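Type II restriction enzyme MunI (Mycoplasma, PDB 1D02) recognises the double-stranded DNA sequence 5'-CAATTG-3' as a homodimer and cleaves it after the first C, giving fragments with terminal 5'-phosphates. Local coordinates at residues N117-S122 with T167-H172. The protein carries 1 engineered substitution. Numbering follows the deposited sequence.
With nucleotides of chain A; nucleotides of chain B.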
ATOM      1  N   ASN D 117      -0.766   4.892 -11.627  1.00  7.69           N
ATOM      2  CA  ASN D 117      -1.023   4.536 -10.228  1.00  7.77           C
ATOM      3  C   ASN D 117      -0.099   3.476  -9.648  1.00  7.69           C
ATOM      4  O   ASN D 117      -0.337   2.989  -8.546  1.00  7.69           O
ATOM      5  CB  ASN D 117      -2.486   4.069 -10.059  1.00  7.69           C
ATOM      6  CG  ASN D 117      -2.825   2.868 -10.937  1.00  7.69           C
ATOM      7  OD1 ASN D 117      -2.013   2.427 -11.740  1.00  7.69           O
ATOM      8  ND2 ASN D 117      -4.043   2.350 -10.793  1.00  7.69           N
ATOM      9  N   ALA D 118       0.967   3.129 -10.354  1.00  7.69           N
ATOM     10  CA  ALA D 118       1.858   2.096  -9.827  1.00  7.69           C
ATOM     11  C   ALA D 118       2.506   2.536  -8.518  1.00  7.69           C
ATOM     12  O   ALA D 118       2.903   1.681  -7.712  1.00  7.69           O
ATOM     13  CB  ALA D 118       2.949   1.738 -10.869  1.00  7.69           C
ATOM     14  N   HIS D 119       2.619   3.848  -8.295  1.00  7.69           N
ATOM     15  CA  HIS D 119       3.237   4.330  -7.045  1.00  7.69           C
ATOM     16  C   HIS D 119       2.502   3.819  -5.817  1.00  7.69           C
ATOM     17  O   HIS D 119       3.041   3.825  -4.698  1.00  7.69           O
ATOM     18  CB  HIS D 119       3.290   5.867  -6.978  1.00  8.95           C
ATOM     19  CG  HIS D 119       1.943   6.525  -7.027  1.00  7.69           C
ATOM     20  ND1 HIS D 119       1.101   6.410  -8.111  1.00  7.69           N
ATOM     21  CD2 HIS D 119       1.318   7.345  -6.144  1.00  7.88           C
ATOM     22  CE1 HIS D 119       0.010   7.132  -7.892  1.00 10.14           C
ATOM     23  NE2 HIS D 119       0.119   7.710  -6.708  1.00  7.69           N
ATOM     24  N   GLU D 120       1.260   3.406  -6.014  1.00  7.69           N
ATOM     25  CA  GLU D 120       0.479   2.859  -4.900  1.00  7.69           C
ATOM     26  C   GLU D 120       1.146   1.626  -4.280  1.00  7.73           C
ATOM     27  O   GLU D 120       0.894   1.293  -3.122  1.00  7.69           O
ATOM     28  CB  GLU D 120      -0.922   2.465  -5.374  1.00  8.17           C
ATOM     29  CG  GLU D 120      -1.788   3.671  -5.765  1.00  7.69           C
ATOM     30  CD  GLU D 120      -3.087   3.252  -6.482  1.00  8.21           C
ATOM     31  OE1 GLU D 120      -3.259   2.042  -6.781  1.00  7.69           O
ATOM     32  OE2 GLU D 120      -3.917   4.142  -6.753  1.00  7.69           O
ATOM     33  N   ARG D 121       1.969   0.928  -5.063  1.00  7.69           N
ATOM     34  CA  ARG D 121       2.651  -0.277  -4.574  1.00  7.69           C
ATOM     35  C   ARG D 121       3.486   0.007  -3.314  1.00  7.69           C
ATOM     36  O   ARG D 121       3.680  -0.878  -2.475  1.00  7.69           O
ATOM     37  CB  ARG D 121       3.592  -0.849  -5.657  1.00  7.69           C
ATOM     38  CG  ARG D 121       2.886  -1.338  -6.965  1.00  7.69           C
ATOM     39  CD  ARG D 121       3.925  -1.779  -7.999  1.00 11.08           C
ATOM     40  NE  ARG D 121       4.951  -2.413  -7.238  1.00 12.32           N
ATOM     41  CZ  ARG D 121       6.246  -2.112  -7.242  1.00  9.51           C
ATOM     42  NH1 ARG D 121       6.785  -1.204  -8.036  1.00  9.54           N
ATOM     43  NH2 ARG D 121       6.981  -2.593  -6.259  1.00  8.75           N
ATOM     44  N   SER D 122       3.983   1.238  -3.207  1.00  7.69           N
ATOM     45  CA  SER D 122       4.811   1.623  -2.073  1.00  7.69           C
ATOM     46  C   SER D 122       4.034   1.520  -0.787  1.00  7.69           C
ATOM     47  O   SER D 122       4.629   1.366   0.285  1.00  7.69           O
ATOM     48  CB  SER D 122       5.359   3.049  -2.239  1.00  7.69           C
ATOM     49  OG  SER D 122       4.325   4.007  -2.318  1.00  7.69           O
ATOM     50  N   THR D 167      -0.041  13.334   0.056  1.00  8.31           N
ATOM     51  CA  THR D 167      -0.093  14.109   1.308  1.00  7.69           C
ATOM     52  C   THR D 167      -1.228  13.552   2.155  1.00  7.78           C
ATOM     53  O   THR D 167      -1.082  13.341   3.370  1.00  7.69           O
ATOM     54  CB  THR D 167      -0.380  15.588   1.036  1.00  7.82           C
ATOM     55  OG1 THR D 167       0.722  16.168   0.327  1.00  8.57           O
ATOM     56  CG2 THR D 167      -0.592  16.338   2.355  1.00  7.95           C
ATOM     57  N   PHE D 168      -2.358  13.295   1.497  1.00  7.69           N
ATOM     58  CA  PHE D 168      -3.541  12.769   2.165  1.00  8.09           C
ATOM     59  C   PHE D 168      -3.266  11.386   2.732  1.00  7.72           C
ATOM     60  O   PHE D 168      -3.591  11.099   3.883  1.00  7.90           O
ATOM     61  CB  PHE D 168      -4.708  12.694   1.177  1.00  8.19           C
ATOM     62  CG  PHE D 168      -6.008  12.278   1.804  1.00  9.79           C
ATOM     63  CD1 PHE D 168      -6.901  13.238   2.271  1.00 12.46           C
ATOM     64  CD2 PHE D 168      -6.353  10.931   1.891  1.00 11.46           C
ATOM     65  CE1 PHE D 168      -8.132  12.869   2.814  1.00 12.90           C
ATOM     66  CE2 PHE D 168      -7.588  10.548   2.439  1.00 12.00           C
ATOM     67  CZ  PHE D 168      -8.477  11.518   2.900  1.00 12.38           C
ATOM     68  N   TRP D 169      -2.663  10.513   1.925  1.00  7.69           N
ATOM     69  CA  TRP D 169      -2.382   9.163   2.397  1.00  7.69           C
ATOM     70  C   TRP D 169      -1.586   9.141   3.697  1.00  7.69           C
ATOM     71  O   TRP D 169      -1.916   8.406   4.623  1.00  7.69           O
ATOM     72  CB  TRP D 169      -1.521   8.392   1.386  1.00  7.69           C
ATOM     73  CG  TRP D 169      -2.143   7.953   0.101  1.00  7.69           C
ATOM     74  CD1 TRP D 169      -3.464   8.021  -0.281  1.00  7.69           C
ATOM     75  CD2 TRP D 169      -1.431   7.375  -0.997  1.00  7.69           C
ATOM     76  NE1 TRP D 169      -3.607   7.520  -1.566  1.00  7.69           N
ATOM     77  CE2 TRP D 169      -2.376   7.120  -2.025  1.00  7.69           C
ATOM     78  CE3 TRP D 169      -0.076   7.051  -1.214  1.00  7.69           C
ATOM     79  CZ2 TRP D 169      -2.010   6.557  -3.252  1.00  7.71           C
ATOM     80  CZ3 TRP D 169       0.296   6.488  -2.440  1.00  7.69           C
ATOM     81  CH2 TRP D 169      -0.680   6.250  -3.443  1.00  9.03           C
ATOM     82  N   TYR D 170      -0.506   9.922   3.744  1.00  7.69           N
ATOM     83  CA  TYR D 170       0.390   9.916   4.894  1.00  7.79           C
ATOM     84  C   TYR D 170      -0.153  10.560   6.173  1.00  7.69           C
ATOM     85  O   TYR D 170       0.374  10.305   7.247  1.00  7.88           O
ATOM     86  CB  TYR D 170       1.767  10.496   4.501  1.00  7.69           C
ATOM     87  CG  TYR D 170       2.655   9.490   3.736  1.00  7.69           C
ATOM     88  CD1 TYR D 170       2.361   9.131   2.420  1.00  7.69           C
ATOM     89  CD2 TYR D 170       3.725   8.852   4.375  1.00  7.69           C
ATOM     90  CE1 TYR D 170       3.116   8.140   1.760  1.00  7.87           C
ATOM     91  CE2 TYR D 170       4.484   7.879   3.736  1.00  8.05           C
ATOM     92  CZ  TYR D 170       4.171   7.528   2.427  1.00  7.69           C
ATOM     93  OH  TYR D 170       4.930   6.565   1.799  1.00  7.69           O
ATOM     94  N   ASP D 171      -1.183  11.389   6.047  1.00  8.36           N
ATOM     95  CA  ASP D 171      -1.853  11.951   7.211  1.00 10.36           C
ATOM     96  C   ASP D 171      -0.871  12.571   8.213  1.00 10.20           C
ATOM     97  O   ASP D 171      -0.122  13.466   7.843  1.00  9.03           O
ATOM     98  CB  ASP D 171      -2.675  10.817   7.845  1.00 11.99           C
ATOM     99  CG  ASP D 171      -3.792  11.316   8.723  1.00 14.70           C
ATOM    100  OD1 ASP D 171      -4.626  12.118   8.255  1.00 16.68           O
ATOM    101  OD2 ASP D 171      -3.845  10.886   9.883  1.00 16.76           O
ATOM    102  N   HIS D 172      -0.832  12.107   9.460  1.00 10.83           N
ATOM    103  CA  HIS D 172       0.092  12.737  10.402  1.00 13.67           C
ATOM    104  C   HIS D 172       1.522  12.185  10.400  1.00 12.95           C
ATOM    105  O   HIS D 172       2.271  12.398  11.362  1.00 13.50           O
ATOM    106  CB  HIS D 172      -0.485  12.723  11.832  1.00 19.05           C
ATOM    107  CG  HIS D 172      -0.671  11.353  12.405  1.00 25.83           C
ATOM    108  ND1 HIS D 172      -1.759  10.558  12.104  1.00 30.24           N
ATOM    109  CD2 HIS D 172       0.093  10.637  13.265  1.00 29.23           C
ATOM    110  CE1 HIS D 172      -1.659   9.413  12.758  1.00 30.62           C
ATOM    111  NE2 HIS D 172      -0.546   9.435  13.470  1.00 31.08           N
TER
ATOM    112  P    DA A   5      11.443   2.907 -12.737  1.00 15.01           P
ATOM    113  OP1  DA A   5      12.278   3.182 -13.929  1.00 13.59           O
ATOM    114  OP2  DA A   5      11.655   3.675 -11.502  1.00 11.96           O
ATOM    115  O5'  DA A   5       9.873   3.042 -13.040  1.00 13.11           O
ATOM    116  C5'  DA A   5       9.379   3.071 -14.352  1.00 13.28           C
ATOM    117  C4'  DA A   5       7.870   2.967 -14.362  1.00 10.81           C
ATOM    118  O4'  DA A   5       7.456   1.673 -13.875  1.00  9.00           O
ATOM    119  C3'  DA A   5       7.011   4.003 -13.617  1.00  9.26           C
ATOM    120  O3'  DA A   5       6.032   4.512 -14.526  1.00  9.19           O
ATOM    121  C2'  DA A   5       6.233   3.156 -12.613  1.00  8.01           C
ATOM    122  C1'  DA A   5       6.158   1.831 -13.358  1.00  7.99           C
ATOM    123  N9   DA A   5       5.832   0.638 -12.580  1.00  7.92           N
ATOM    124  C8   DA A   5       6.156   0.361 -11.274  1.00  7.78           C
ATOM    125  N7   DA A   5       5.720  -0.800 -10.860  1.00  7.69           N
ATOM    126  C5   DA A   5       5.060  -1.326 -11.955  1.00  7.69           C
ATOM    127  C6   DA A   5       4.365  -2.545 -12.155  1.00  7.69           C
ATOM    128  N6   DA A   5       4.224  -3.485 -11.215  1.00  7.69           N
ATOM    129  N1   DA A   5       3.808  -2.759 -13.369  1.00  7.69           N
ATOM    130  C2   DA A   5       3.943  -1.812 -14.303  1.00  7.80           C
ATOM    131  N3   DA A   5       4.570  -0.634 -14.233  1.00  7.69           N
ATOM    132  C4   DA A   5       5.117  -0.453 -13.023  1.00  8.13           C
ATOM    133  P    DT A   6       6.365   5.788 -15.431  1.00  7.69           P
ATOM    134  OP1  DT A   6       7.833   5.988 -15.450  1.00  7.91           O
ATOM    135  OP2  DT A   6       5.469   6.883 -14.981  1.00  7.69           O
ATOM    136  O5'  DT A   6       5.892   5.320 -16.869  1.00  8.27           O
ATOM    137  C5'  DT A   6       6.729   4.464 -17.614  1.00  8.15           C
ATOM    138  C4'  DT A   6       5.922   3.347 -18.223  1.00  8.89           C
ATOM    139  O4'  DT A   6       5.445   2.455 -17.188  1.00  7.69           O
ATOM    140  C3'  DT A   6       4.677   3.832 -18.956  1.00  8.35           C
ATOM    141  O3'  DT A   6       4.961   3.972 -20.338  1.00  8.99           O
ATOM    142  C2'  DT A   6       3.656   2.724 -18.724  1.00  9.04           C
ATOM    143  C1'  DT A   6       4.205   1.865 -17.589  1.00  9.75           C
ATOM    144  N1   DT A   6       3.299   1.935 -16.438  1.00  8.89           N
ATOM    145  C2   DT A   6       2.455   0.878 -16.162  1.00  7.69           C
ATOM    146  O2   DT A   6       2.442  -0.148 -16.824  1.00  7.87           O
ATOM    147  N3   DT A   6       1.629   1.066 -15.083  1.00  7.91           N
ATOM    148  C4   DT A   6       1.570   2.183 -14.269  1.00  7.69           C
ATOM    149  O4   DT A   6       0.765   2.223 -13.334  1.00  7.86           O
ATOM    150  C5   DT A   6       2.498   3.243 -14.613  1.00  8.62           C
ATOM    151  C7   DT A   6       2.513   4.487 -13.793  1.00  7.69           C
ATOM    152  C6   DT A   6       3.305   3.066 -15.661  1.00  8.48           C
TER
ATOM    153  P    DA B   4      -8.486  -1.881 -10.153  1.00 10.97           P
ATOM    154  OP1  DA B   4      -9.523  -2.847  -9.735  1.00  9.09           O
ATOM    155  OP2  DA B   4      -7.275  -1.701  -9.307  1.00  7.69           O
ATOM    156  O5'  DA B   4      -8.013  -2.299 -11.612  1.00  8.22           O
ATOM    157  C5'  DA B   4      -8.986  -2.466 -12.650  1.00  9.76           C
ATOM    158  C4'  DA B   4      -8.353  -3.111 -13.858  1.00  7.85           C
ATOM    159  O4'  DA B   4      -7.421  -2.188 -14.459  1.00  8.39           O
ATOM    160  C3'  DA B   4      -7.554  -4.375 -13.553  1.00  8.68           C
ATOM    161  O3'  DA B   4      -7.732  -5.252 -14.658  1.00 11.78           O
ATOM    162  C2'  DA B   4      -6.122  -3.864 -13.457  1.00  7.69           C
ATOM    163  C1'  DA B   4      -6.115  -2.739 -14.465  1.00  8.00           C
ATOM    164  N9   DA B   4      -5.221  -1.632 -14.166  1.00  7.80           N
ATOM    165  C8   DA B   4      -5.209  -0.879 -13.014  1.00  8.44           C
ATOM    166  N7   DA B   4      -4.400   0.145 -13.066  1.00  7.69           N
ATOM    167  C5   DA B   4      -3.811   0.046 -14.321  1.00  7.78           C
ATOM    168  C6   DA B   4      -2.884   0.859 -14.999  1.00  7.69           C
ATOM    169  N6   DA B   4      -2.363   1.978 -14.486  1.00  7.69           N
ATOM    170  N1   DA B   4      -2.520   0.486 -16.252  1.00  7.69           N
ATOM    171  C2   DA B   4      -3.064  -0.617 -16.780  1.00  7.69           C
ATOM    172  N3   DA B   4      -3.955  -1.457 -16.244  1.00  7.69           N
ATOM    173  C4   DA B   4      -4.290  -1.063 -15.000  1.00  8.02           C
TER
HETATM  174  O   HOH W   1       3.340   5.516  -0.298  1.00  7.69           O
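CH2 of the Trp169 indole packs against His119 and Glu120, joining the end of helix 160-170 to the DNA-contacting segment 117-122, 3-10 helical from Ala118 on, of this PDDEXK-family nuclease. His119 CD2 lies 3.5 Å from Trp169 CH2, and the two rings run nearly parallel, their planes at 18°. They are slid so far apart, however, that they barely overlap, with 5.3 Å between the centroids of the imidazole and the six-membered ring. The aliphatic CG of Glu120 meets the same indole carbon at 3.6 Å, the two side chains crossing at about a right angle. Glu120 CG stands anti to the carbonyl carbon (chi1 -68°), which places this methylene beside the indole while the carboxylate continues to salt bridges with Lys124 and Arg121 of the second subunit. His119 NE2 is hydrogen-bonded to OE1 of Glu165, one turn earlier on the tryptophan's helix.

Beyond this buried packing, Asn117 and Arg121, in the same segment, reach the bases. Asn117 pairs its amide with the adenine of DA4 of chain B, taking a bond from N6 on OD1 and giving one from ND2 to N7. Arg121 NH1 donates to N7 of DA5 of chain A at 3.0 Å over a bent path (137°) and also pairs with a DNA phosphate. On the protein side a water links Tyr170 OH to Ser122 OG, and this hydroxyl donates to His119 O at 2.7 Å, a carbonyl oxygen that also accepts from Ser122 N.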